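Local coordinates for protein hydrogenase (NiFe) small subunit HydA (Allochromatium vinosum, PDB 3MYR) that probably carries electrons between hydrogen oxidation and an acceptor through its iron-sulfur clusters, as the small subunit of a heterodimeric [NiFe] hydrogenase, at residues L9-C14 and H91-I96; P148-V153 and T224-A229; C188-F193 and W239-G244. All blocks are in the same frame, centred on the assembly; numbering follows the deposited sequence.

Contact 1 of 3, residues L9-C14 and H91-I96. With SF4 (iron/sulfur cluster), chain I.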
loop_
_atom_site.group_PDB
_atom_site.type_symbol
_atom_site.label_atom_id
_atom_site.label_comp_id
_atom_site.label_asym_id
_atom_site.label_seq_id
_atom_site.Cartn_x
_atom_site.Cartn_y
_atom_site.Cartn_z
ATOM N N LEU A 9 -3.189 -14.103 9.563
ATOM C CA LEU A 9 -2.193 -14.649 8.602
ATOM C C LEU A 9 -2.308 -13.890 7.319
ATOM O O LEU A 9 -3.435 -13.743 6.762
ATOM C CB LEU A 9 -2.467 -16.139 8.324
ATOM C CG LEU A 9 -2.472 -17.066 9.569
ATOM C CD1 LEU A 9 -2.857 -18.509 9.204
ATOM C CD2 LEU A 9 -1.071 -16.954 10.146
ATOM N N SER A 10 -1.180 -13.420 6.794
ATOM C CA SER A 10 -1.176 -12.655 5.523
ATOM C C SER A 10 -0.449 -13.477 4.468
ATOM O O SER A 10 0.735 -13.773 4.642
ATOM C CB SER A 10 -0.412 -11.320 5.748
ATOM O OG SER A 10 -1.105 -10.586 6.722
ATOM N N PHE A 11 -1.114 -13.875 3.392
ATOM C CA PHE A 11 -0.440 -14.810 2.455
ATOM C C PHE A 11 -0.238 -14.125 1.077
ATOM O O PHE A 11 0.472 -13.087 1.007
ATOM C CB PHE A 11 -1.292 -16.104 2.400
ATOM C CG PHE A 11 -1.235 -16.932 3.699
ATOM C CD1 PHE A 11 -0.022 -17.126 4.365
ATOM C CD2 PHE A 11 -2.363 -17.574 4.194
ATOM C CE1 PHE A 11 0.087 -17.997 5.471
ATOM C CE2 PHE A 11 -2.285 -18.410 5.332
ATOM C CZ PHE A 11 -1.059 -18.621 5.976
ATOM N N GLN A 12 -1.006 -14.493 0.044
ATOM C CA GLN A 12 -0.837 -13.762 -1.237
ATOM C C GLN A 12 -1.823 -12.598 -1.268
ATOM O O GLN A 12 -2.856 -12.625 -2.007
ATOM C CB GLN A 12 -1.074 -14.669 -2.448
ATOM C CG GLN A 12 -0.082 -15.854 -2.536
ATOM C CD GLN A 12 -0.454 -16.673 -3.749
ATOM O OE1 GLN A 12 -1.489 -17.329 -3.742
ATOM N NE2 GLN A 12 0.389 -16.648 -4.805
ATOM N N GLU A 13 -1.560 -11.603 -0.432
ATOM C CA GLU A 13 -2.501 -10.496 -0.319
ATOM C C GLU A 13 -1.848 -9.210 -0.860
ATOM O O GLU A 13 -0.586 -9.138 -1.042
ATOM C CB GLU A 13 -2.967 -10.253 1.114
ATOM C CG GLU A 13 -2.004 -10.614 2.199
ATOM C CD GLU A 13 -1.007 -9.530 2.643
ATOM O OE1 GLU A 13 0.262 -9.759 2.534
ATOM O OE2 GLU A 13 -1.466 -8.573 3.311
ATOM N N CYS A 14 -2.664 -8.159 -0.973
ATOM C CA CYS A 14 -2.090 -6.893 -1.411
ATOM C C CYS A 14 -2.084 -5.919 -0.207
ATOM O O CYS A 14 -1.631 -4.786 -0.325
ATOM C CB CYS A 14 -2.971 -6.376 -2.598
ATOM S SG CYS A 14 -4.525 -5.508 -2.044
ATOM N N HIS A 91 9.062 -21.307 5.569
ATOM C CA HIS A 91 7.961 -22.265 5.415
ATOM C C HIS A 91 6.929 -21.770 4.391
ATOM O O HIS A 91 6.663 -20.583 4.339
ATOM C CB HIS A 91 7.247 -22.437 6.742
ATOM C CG HIS A 91 8.112 -23.014 7.806
ATOM N ND1 HIS A 91 8.179 -24.370 8.052
ATOM C CD2 HIS A 91 8.938 -22.423 8.705
ATOM C CE1 HIS A 91 9.026 -24.592 9.047
ATOM N NE2 HIS A 91 9.489 -23.428 9.469
ATOM N N SER A 92 6.262 -22.702 3.701
ATOM C CA SER A 92 5.286 -22.333 2.706
ATOM C C SER A 92 4.048 -21.838 3.385
ATOM O O SER A 92 3.737 -22.210 4.513
ATOM C CB SER A 92 4.962 -23.561 1.828
ATOM O OG SER A 92 4.275 -24.502 2.639
ATOM N N ASN A 93 3.296 -20.985 2.694
ATOM C CA ASN A 93 2.036 -20.504 3.237
ATOM C C ASN A 93 1.145 -21.702 3.552
ATOM O O ASN A 93 0.381 -21.679 4.541
ATOM C CB ASN A 93 1.303 -19.635 2.214
ATOM C CG ASN A 93 1.855 -18.187 2.106
ATOM O OD1 ASN A 93 1.369 -17.419 1.261
ATOM N ND2 ASN A 93 2.936 -17.873 2.815
ATOM N N TYR A 94 1.154 -22.709 2.676
ATOM C CA TYR A 94 0.235 -23.834 2.868
ATOM C C TYR A 94 0.505 -24.549 4.185
ATOM O O TYR A 94 -0.419 -24.844 5.005
ATOM C CB TYR A 94 0.373 -24.835 1.720
ATOM C CG TYR A 94 -0.455 -26.075 1.958
ATOM C CD1 TYR A 94 -1.849 -25.985 1.878
ATOM C CD2 TYR A 94 0.123 -27.270 2.450
ATOM C CE1 TYR A 94 -2.672 -27.077 2.136
ATOM C CE2 TYR A 94 -0.707 -28.406 2.714
ATOM C CZ TYR A 94 -2.111 -28.284 2.535
ATOM O OH TYR A 94 -3.031 -29.306 2.804
ATOM N N SER A 95 1.792 -24.756 4.442
ATOM C CA SER A 95 2.220 -25.378 5.723
ATOM C C SER A 95 1.765 -24.540 6.972
ATOM O O SER A 95 1.261 -25.077 7.981
ATOM C CB SER A 95 3.738 -25.472 5.686
ATOM O OG SER A 95 4.150 -26.064 6.826
ATOM N N ILE A 96 1.896 -23.222 6.872
ATOM C CA ILE A 96 1.552 -22.318 7.976
ATOM C C ILE A 96 0.025 -22.289 8.179
ATOM O O ILE A 96 -0.484 -22.357 9.292
ATOM C CB ILE A 96 2.096 -20.888 7.717
ATOM C CG1 ILE A 96 3.661 -20.882 7.661
ATOM C CG2 ILE A 96 1.532 -19.909 8.801
ATOM C CD1 ILE A 96 4.164 -19.681 6.694
HETATM FE FE1 SF4 I . -8.511 -7.464 -2.909
HETATM FE FE2 SF4 I . -8.082 -8.056 -0.216
HETATM FE FE3 SF4 I . -7.277 -9.847 -2.246
HETATM FE FE4 SF4 I . -6.113 -7.148 -1.704
HETATM S S1 SF4 I . -5.998 -9.183 -0.380
HETATM S S2 SF4 I . -6.493 -8.249 -3.624
HETATM S S3 SF4 I . -8.042 -5.994 -1.320
HETATM S S4 SF4 I . -9.393 -9.209 -1.781
#
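Leu9, still on strand 5-10, meets the helix beginning at Asn93 through one branch: its CD2 methyl lies 4.2 Å from CG2 of Ile96. Both are branched apolar residues, suited to a layer between sheet and helix that is closed to water. Phe11, just past the end of the strand, makes the broadest contact. Its CG lies anti to the carbonyl carbon (chi1 -70°), which turns the ring toward the helix start, with CZ 4.0 Å from Ile96 CG2. That methyl stands at the ring edge, near its plane. The Asn93 amide runs alongside the ring, though its closest approach is doubtful in the model, and its OD1 is hydrogen-bonded to Ser86 OG, which satisfies the buried carbonyl beside the ring. Replacing Phe11 by alanine removes the ring, which would probably open a gap beside Ile96 CG2 and take away the apolar surface along which the Asn93 side chain lies. Gln12, the centre of an inverse gamma turn, has OE1 hydrogen-bonded to Ser75 and NE2 to Thr127 and to Val38 O of the large-subunit chain. The turn leads on to Glu13, whose CB lies 3.5 Å from S1 of the proximal [4Fe-4S] cluster, and to Cys14, whose SG binds FE4 of the same cluster at 2.3 Å. Ser92 caps the helix, its OG accepting from Ser95 N at 3.1 Å. A strand of a mainly parallel sheet, packed against a helix and ending in a loop that binds a cofactor, is typical of the flavodoxin-like domain of these small subunits, with the proximal cluster at the strand end.

Contact 2 of 3, residues P148-V153 and T224-A229. With F3S (Fe3-s4 cluster), chain K; SF4 (iron/sulfur cluster), chain I.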
loop_
_atom_site.group_PDB
_atom_site.type_symbol
_atom_site.label_atom_id
_atom_site.label_comp_id
_atom_site.label_asym_id
_atom_site.label_seq_id
_atom_site.Cartn_x
_atom_site.Cartn_y
_atom_site.Cartn_z
ATOM N N PRO A 148 -11.242 -4.440 -1.242
ATOM C CA PRO A 148 -11.394 -5.282 -0.029
ATOM C C PRO A 148 -12.872 -5.175 0.422
ATOM O O PRO A 148 -13.647 -4.427 -0.188
ATOM C CB PRO A 148 -10.464 -4.608 0.985
ATOM C CG PRO A 148 -10.519 -3.084 0.585
ATOM C CD PRO A 148 -10.822 -3.056 -0.927
ATOM N N PRO A 149 -13.281 -5.970 1.408
ATOM C CA PRO A 149 -14.594 -5.841 2.018
ATOM C C PRO A 149 -14.684 -4.438 2.636
ATOM O O PRO A 149 -13.678 -3.831 3.020
ATOM C CB PRO A 149 -14.547 -6.909 3.204
ATOM C CG PRO A 149 -13.388 -7.897 2.761
ATOM C CD PRO A 149 -12.412 -6.920 2.141
ATOM N N ILE A 150 -15.902 -4.002 2.838
ATOM C CA ILE A 150 -16.191 -2.760 3.582
ATOM C C ILE A 150 -15.630 -2.757 4.999
ATOM O O ILE A 150 -15.818 -3.694 5.742
ATOM C CB ILE A 150 -17.681 -2.533 3.619
ATOM C CG1 ILE A 150 -18.201 -2.395 2.145
ATOM C CG2 ILE A 150 -18.021 -1.187 4.339
ATOM C CD1 ILE A 150 -19.836 -2.526 2.078
ATOM N N PRO A 151 -15.054 -1.619 5.433
ATOM C CA PRO A 151 -14.340 -1.696 6.736
ATOM C C PRO A 151 -15.282 -2.127 7.834
ATOM O O PRO A 151 -14.881 -2.973 8.662
ATOM C CB PRO A 151 -13.933 -0.233 6.985
ATOM C CG PRO A 151 -13.591 0.265 5.542
ATOM C CD PRO A 151 -14.640 -0.466 4.621
ATOM N N MET A 152 -16.494 -1.516 7.886
ATOM C CA MET A 152 -17.404 -1.854 8.981
ATOM C C MET A 152 -18.147 -3.158 8.781
ATOM O O MET A 152 -18.728 -3.664 9.733
ATOM C CB MET A 152 -18.336 -0.703 9.295
ATOM C CG MET A 152 -17.488 0.237 10.220
ATOM S SD MET A 152 -18.493 1.300 11.153
ATOM C CE MET A 152 -19.127 2.424 9.889
ATOM N N VAL A 153 -17.956 -3.813 7.618
ATOM C CA VAL A 153 -18.351 -5.235 7.504
ATOM C C VAL A 153 -17.342 -6.106 8.201
ATOM O O VAL A 153 -17.706 -7.053 8.912
ATOM C CB VAL A 153 -18.544 -5.650 6.033
ATOM C CG1 VAL A 153 -18.645 -7.181 5.901
ATOM C CG2 VAL A 153 -19.781 -4.942 5.471
ATOM N N THR A 224 -24.045 -9.335 -8.015
ATOM C CA THR A 224 -23.090 -9.097 -6.934
ATOM C C THR A 224 -23.748 -8.885 -5.592
ATOM O O THR A 224 -24.638 -8.008 -5.460
ATOM C CB THR A 224 -22.196 -7.865 -7.291
ATOM O OG1 THR A 224 -21.581 -8.150 -8.581
ATOM C CG2 THR A 224 -21.081 -7.706 -6.231
ATOM N N TYR A 225 -23.248 -9.610 -4.581
ATOM C CA TYR A 225 -23.842 -9.567 -3.240
ATOM C C TYR A 225 -22.892 -8.857 -2.264
ATOM O O TYR A 225 -21.746 -9.298 -2.127
ATOM C CB TYR A 225 -24.207 -11.022 -2.751
ATOM C CG TYR A 225 -25.463 -11.550 -3.464
ATOM C CD1 TYR A 225 -26.743 -11.485 -2.866
ATOM C CD2 TYR A 225 -25.383 -11.977 -4.777
ATOM C CE1 TYR A 225 -27.912 -11.910 -3.592
ATOM C CE2 TYR A 225 -26.504 -12.440 -5.477
ATOM C CZ TYR A 225 -27.762 -12.345 -4.895
ATOM O OH TYR A 225 -28.833 -12.752 -5.657
ATOM N N ASN A 226 -23.298 -7.700 -1.709
ATOM C CA ASN A 226 -22.395 -6.885 -0.840
ATOM C C ASN A 226 -23.281 -5.816 -0.255
ATOM O O ASN A 226 -24.434 -5.720 -0.676
ATOM C CB ASN A 226 -21.209 -6.272 -1.610
ATOM C CG ASN A 226 -19.983 -6.038 -0.699
ATOM O OD1 ASN A 226 -20.140 -5.994 0.483
ATOM N ND2 ASN A 226 -18.757 -5.977 -1.257
ATOM N N ALA A 227 -22.779 -5.043 0.722
ATOM C CA ALA A 227 -23.592 -4.061 1.460
ATOM C C ALA A 227 -23.326 -2.629 0.969
ATOM O O ALA A 227 -23.730 -1.666 1.635
ATOM C CB ALA A 227 -23.264 -4.118 2.985
ATOM N N CYS A 228 -22.602 -2.483 -0.144
ATOM C CA CYS A 228 -22.136 -1.153 -0.570
ATOM C C CYS A 228 -23.323 -0.203 -0.811
ATOM O O CYS A 228 -23.205 1.007 -0.619
ATOM C CB CYS A 228 -21.342 -1.287 -1.892
ATOM S SG CYS A 228 -20.072 -2.591 -1.757
ATOM N N ALA A 229 -24.418 -0.739 -1.371
ATOM C CA ALA A 229 -25.520 0.119 -1.778
ATOM C C ALA A 229 -26.340 0.608 -0.560
ATOM O O ALA A 229 -27.042 1.589 -0.673
ATOM C CB ALA A 229 -26.455 -0.649 -2.797
HETATM FE FE1 F3S K . -19.234 -3.562 -6.442
HETATM FE FE3 F3S K . -17.080 -4.139 -4.947
HETATM FE FE4 F3S K . -19.080 -2.908 -3.822
HETATM S S1 F3S K . -17.051 -3.426 -7.088
HETATM S S2 F3S K . -20.032 -1.747 -5.397
HETATM S S3 F3S K . -19.165 -4.982 -4.682
HETATM S S4 F3S K . -16.976 -2.526 -3.428
HETATM FE FE1 SF4 I . -8.511 -7.464 -2.909
HETATM FE FE2 SF4 I . -8.082 -8.056 -0.216
HETATM FE FE3 SF4 I . -7.277 -9.847 -2.246
HETATM FE FE4 SF4 I . -6.113 -7.148 -1.704
HETATM S S1 SF4 I . -5.998 -9.183 -0.380
HETATM S S2 SF4 I . -6.493 -8.249 -3.624
HETATM S S3 SF4 I . -8.042 -5.994 -1.320
HETATM S S4 SF4 I . -9.393 -9.209 -1.781
HETATM O O HOH W 1 -16.195 -4.859 -1.105
HETATM O O HOH W 2 -18.025 -6.013 2.339
#
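Two flat groups of the loop at residues 224-229, the Asn226 amide and the peptide joining Ala227 to Cys228, receive the tip of Ile150. Its CD1 methyl lies over one face of that peptide, 3.5 Å from Cys228 N, and approaches Asn226 OD1 from above the amide plane. Close to that plane, at the oxygen end, a water donates to OD1 and accepts from Ile150 N. The amide itself is turned by CG lying anti to the backbone N (chi1 -153°), which brings ND2 within 3.6 Å of sulfur S3 of the [3Fe-4S] cluster. OD1 also accepts from Ala227 N at 2.8 Å, the donor tilted 28° from the carbonyl plane, and this bond to the next residue's N-H helps fix the rotation of the side chain. A second water bridges the joint, donating to Pro148 O and taking a weak bond from ND2. Asparagine suits this place because both ends of its amide can be used, whereas Ile150 supplies an apolar tip that packs on Ala227 CB at 3.9 Å, beside the first water. Val153 adds a looser methyl contact on the same alanine, whose small side chain lets both approach. Ile150, the N-cap residue of helix 151-164, also packs on Trp233. The loop delivers Cys228, whose SG binds FE4 of the [3Fe-4S] cluster at 2.3 Å, while Pro148, after a cis peptide bond, borders the proximal cluster. The arrangement joins a helix start of the flavodoxin-like domain to the cysteine loop of the medial cluster, a site characteristic of [NiFe] hydrogenase small subunits.

Contact 3 of 3, residues C188-F193 and W239-G244. With SF4 (iron/sulfur cluster), chain J; F3S (Fe3-s4 cluster), chain K.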
loop_
_atom_site.group_PDB
_atom_site.type_symbol
_atom_site.label_atom_id
_atom_site.label_comp_id
_atom_site.label_asym_id
_atom_site.label_seq_id
_atom_site.Cartn_x
_atom_site.Cartn_y
_atom_site.Cartn_z
ATOM N N CYS A 188 -29.737 -0.723 -5.046
ATOM C CA CYS A 188 -29.070 0.392 -5.692
ATOM C C CYS A 188 -30.003 1.579 -5.957
ATOM O O CYS A 188 -31.126 1.431 -6.493
ATOM C CB CYS A 188 -28.455 -0.111 -7.024
ATOM S SG CYS A 188 -27.618 1.259 -7.925
ATOM N N TYR A 189 -29.553 2.783 -5.614
ATOM C CA TYR A 189 -30.392 3.968 -5.829
ATOM C C TYR A 189 -30.630 4.296 -7.321
ATOM O O TYR A 189 -31.482 5.126 -7.594
ATOM C CB TYR A 189 -29.857 5.202 -5.068
ATOM C CG TYR A 189 -28.663 5.844 -5.771
ATOM C CD1 TYR A 189 -28.784 7.059 -6.450
ATOM C CD2 TYR A 189 -27.383 5.214 -5.741
ATOM C CE1 TYR A 189 -27.675 7.655 -7.123
ATOM C CE2 TYR A 189 -26.264 5.771 -6.445
ATOM C CZ TYR A 189 -26.421 7.007 -7.101
ATOM O OH TYR A 189 -25.375 7.553 -7.771
ATOM N N ARG A 190 -29.906 3.642 -8.256
ATOM C CA ARG A 190 -30.121 3.858 -9.701
ATOM C C ARG A 190 -31.073 2.820 -10.257
ATOM O O ARG A 190 -31.484 2.880 -11.431
ATOM C CB ARG A 190 -28.798 3.833 -10.478
ATOM C CG ARG A 190 -27.741 4.847 -9.880
ATOM C CD ARG A 190 -26.609 5.065 -10.849
ATOM N NE ARG A 190 -25.637 6.006 -10.329
ATOM C CZ ARG A 190 -24.772 6.710 -11.050
ATOM N NH1 ARG A 190 -24.900 6.786 -12.374
ATOM N NH2 ARG A 190 -23.882 7.488 -10.413
ATOM N N ARG A 191 -31.476 1.900 -9.408
ATOM C CA ARG A 191 -32.310 0.773 -9.877
ATOM C C ARG A 191 -33.640 1.233 -10.465
ATOM O O ARG A 191 -34.052 0.702 -11.518
ATOM C CB ARG A 191 -32.549 -0.274 -8.754
ATOM C CG ARG A 191 -33.595 -1.402 -9.188
ATOM C CD ARG A 191 -32.961 -2.298 -10.332
ATOM N NE ARG A 191 -33.902 -3.408 -10.643
ATOM C CZ ARG A 191 -34.063 -4.527 -9.892
ATOM N NH1 ARG A 191 -34.950 -5.473 -10.238
ATOM N NH2 ARG A 191 -33.333 -4.734 -8.802
ATOM N N PRO A 192 -34.325 2.238 -9.833
ATOM C CA PRO A 192 -35.579 2.585 -10.524
ATOM C C PRO A 192 -35.343 3.225 -11.890
ATOM O O PRO A 192 -36.225 3.154 -12.761
ATOM C CB PRO A 192 -36.236 3.594 -9.614
ATOM C CG PRO A 192 -35.737 3.117 -8.190
ATOM C CD PRO A 192 -34.272 2.796 -8.461
ATOM N N PHE A 193 -34.152 3.796 -12.083
ATOM C CA PHE A 193 -33.738 4.306 -13.403
ATOM C C PHE A 193 -33.468 3.211 -14.449
ATOM O O PHE A 193 -33.937 3.284 -15.624
ATOM C CB PHE A 193 -32.582 5.281 -13.207
ATOM C CG PHE A 193 -33.045 6.539 -12.590
ATOM C CD1 PHE A 193 -33.440 6.568 -11.258
ATOM C CD2 PHE A 193 -33.221 7.647 -13.330
ATOM C CE1 PHE A 193 -33.937 7.753 -10.684
ATOM C CE2 PHE A 193 -33.689 8.847 -12.751
ATOM C CZ PHE A 193 -34.100 8.888 -11.466
ATOM N N TRP A 239 -20.061 5.188 -2.298
ATOM C CA TRP A 239 -19.782 3.837 -2.759
ATOM C C TRP A 239 -19.553 3.861 -4.283
ATOM O O TRP A 239 -19.784 4.874 -4.926
ATOM C CB TRP A 239 -20.876 2.864 -2.365
ATOM C CG TRP A 239 -22.223 3.084 -3.035
ATOM C CD1 TRP A 239 -23.146 4.029 -2.695
ATOM C CD2 TRP A 239 -22.865 2.191 -3.957
ATOM N NE1 TRP A 239 -24.312 3.812 -3.427
ATOM C CE2 TRP A 239 -24.150 2.689 -4.198
ATOM C CE3 TRP A 239 -22.476 0.950 -4.557
ATOM C CZ2 TRP A 239 -25.066 2.041 -5.047
ATOM C CZ3 TRP A 239 -23.370 0.313 -5.405
ATOM C CH2 TRP A 239 -24.630 0.874 -5.681
ATOM N N PRO A 240 -19.054 2.753 -4.863
ATOM C CA PRO A 240 -18.556 2.863 -6.244
ATOM C C PRO A 240 -19.570 3.402 -7.250
ATOM O O PRO A 240 -19.255 4.326 -7.998
ATOM C CB PRO A 240 -18.229 1.421 -6.584
ATOM C CG PRO A 240 -17.478 1.002 -5.243
ATOM C CD PRO A 240 -18.530 1.545 -4.203
ATOM N N VAL A 241 -20.803 2.926 -7.207
ATOM C CA VAL A 241 -21.794 3.385 -8.174
ATOM C C VAL A 241 -22.226 4.829 -7.855
ATOM O O VAL A 241 -22.390 5.668 -8.742
ATOM C CB VAL A 241 -23.028 2.414 -8.147
ATOM C CG1 VAL A 241 -24.274 3.085 -8.872
ATOM C CG2 VAL A 241 -22.646 1.050 -8.825
ATOM N N GLU A 242 -22.267 5.187 -6.574
ATOM C CA GLU A 242 -22.609 6.576 -6.275
ATOM C C GLU A 242 -21.545 7.558 -6.797
ATOM O O GLU A 242 -21.857 8.629 -7.295
ATOM C CB GLU A 242 -22.798 6.768 -4.764
ATOM C CG GLU A 242 -23.042 8.220 -4.444
ATOM C CD GLU A 242 -23.321 8.487 -2.933
ATOM O OE1 GLU A 242 -23.087 9.616 -2.485
ATOM O OE2 GLU A 242 -23.813 7.614 -2.204
ATOM N N ALA A 243 -20.286 7.179 -6.729
ATOM C CA ALA A 243 -19.221 7.983 -7.309
ATOM C C ALA A 243 -19.025 7.872 -8.830
ATOM O O ALA A 243 -18.060 8.431 -9.332
ATOM C CB ALA A 243 -17.839 7.676 -6.580
ATOM N N GLY A 244 -19.851 7.075 -9.517
ATOM C CA GLY A 244 -19.961 7.134 -10.971
ATOM C C GLY A 244 -19.282 5.971 -11.701
ATOM O O GLY A 244 -19.178 6.005 -12.887
HETATM FE FE1 SF4 J . -27.386 0.133 -9.914
HETATM FE FE2 SF4 J . -27.805 -0.019 -12.666
HETATM FE FE3 SF4 J . -25.645 -1.235 -11.504
HETATM FE FE4 SF4 J . -28.168 -2.208 -11.111
HETATM S S1 SF4 J . -27.008 -2.109 -13.063
HETATM S S2 SF4 J . -26.553 -2.011 -9.554
HETATM S S3 SF4 J . -29.364 -0.243 -10.996
HETATM S S4 SF4 J . -26.079 1.026 -11.578
HETATM FE FE1 F3S K . -19.234 -3.562 -6.442
HETATM FE FE3 F3S K . -17.080 -4.139 -4.947
HETATM FE FE4 F3S K . -19.080 -2.908 -3.822
HETATM S S1 F3S K . -17.051 -3.426 -7.088
HETATM S S2 F3S K . -20.032 -1.747 -5.397
HETATM S S3 F3S K . -19.165 -4.982 -4.682
HETATM S S4 F3S K . -16.976 -2.526 -3.428
#
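Val241 pushes its CG1 methyl into a hollow formed by Cys188 SG, Tyr189 CE2 and the Arg190 side chain. It lies 3.5 Å from Arg190 NE, and a beta-branched residue suits the spot because one methyl can fill it while CB packs over a face of Trp239. CG1 lies anti to the backbone N (chi1 164°), a rotation that also brings it against S4 of the distal [4Fe-4S] cluster. The Trp239 indole forms a second wall. Cys188 SG meets its edge, 5.0 Å from the centroid of the six-membered ring and 80° off the ring normal, and CZ2 stands at the edge of the Tyr189 ring. On that tyrosine, Arg190 CG lies over the centre of one face, and the extended arginine chain runs along the ring to its hydroxyl, where NE and NH2 grip OH side-on, each at 3.0 Å. Ser232 of the large-subunit chain is a further partner of this hydroxyl, and Arg190 NH1 bonds to Trp212 O. The backbone of Glu242 crosses near the tyrosine tip; its carboxylate turns elsewhere, to Lys232 and to Arg238 of the large subunit. Cys188 SG binds FE1 of the distal cluster at 2.3 Å and accepts from Arg190 N, nearly straight at 163°. An N-H bond to the thiolate and a nearby guanidinium would probably stabilise the reduced state of the cluster and raise its potential. With Trp239 CE3 also 3.7 Å from sulfur S2 of the [3Fe-4S] cluster, the indole lies between the two metal sites, a close packing consistent with electron passage between them.

In the fold
Contact 1 comes first along the chain and closes before the others open, whereas contacts 2 and 3 interlock, their segments alternating in sequence. Centres lie about 24 Å apart for contacts 1 and 2, about 14 Å for contacts 2 and 3, and about 36 Å for contacts 1 and 3, which stand on opposite sides of the chain's centre. Contact 1 belongs to the mixed sheet and helix 93-101; contact 2 ties helix 151-164 to the C-terminal loops, where contact 3 lies entirely. Contacts 1 and 2 share the proximal cluster, contacts 2 and 3 the [3Fe-4S] cluster, and Cys228 O packs 3.3 Å from Trp239 CG. Together they follow the relay from proximal to distal site.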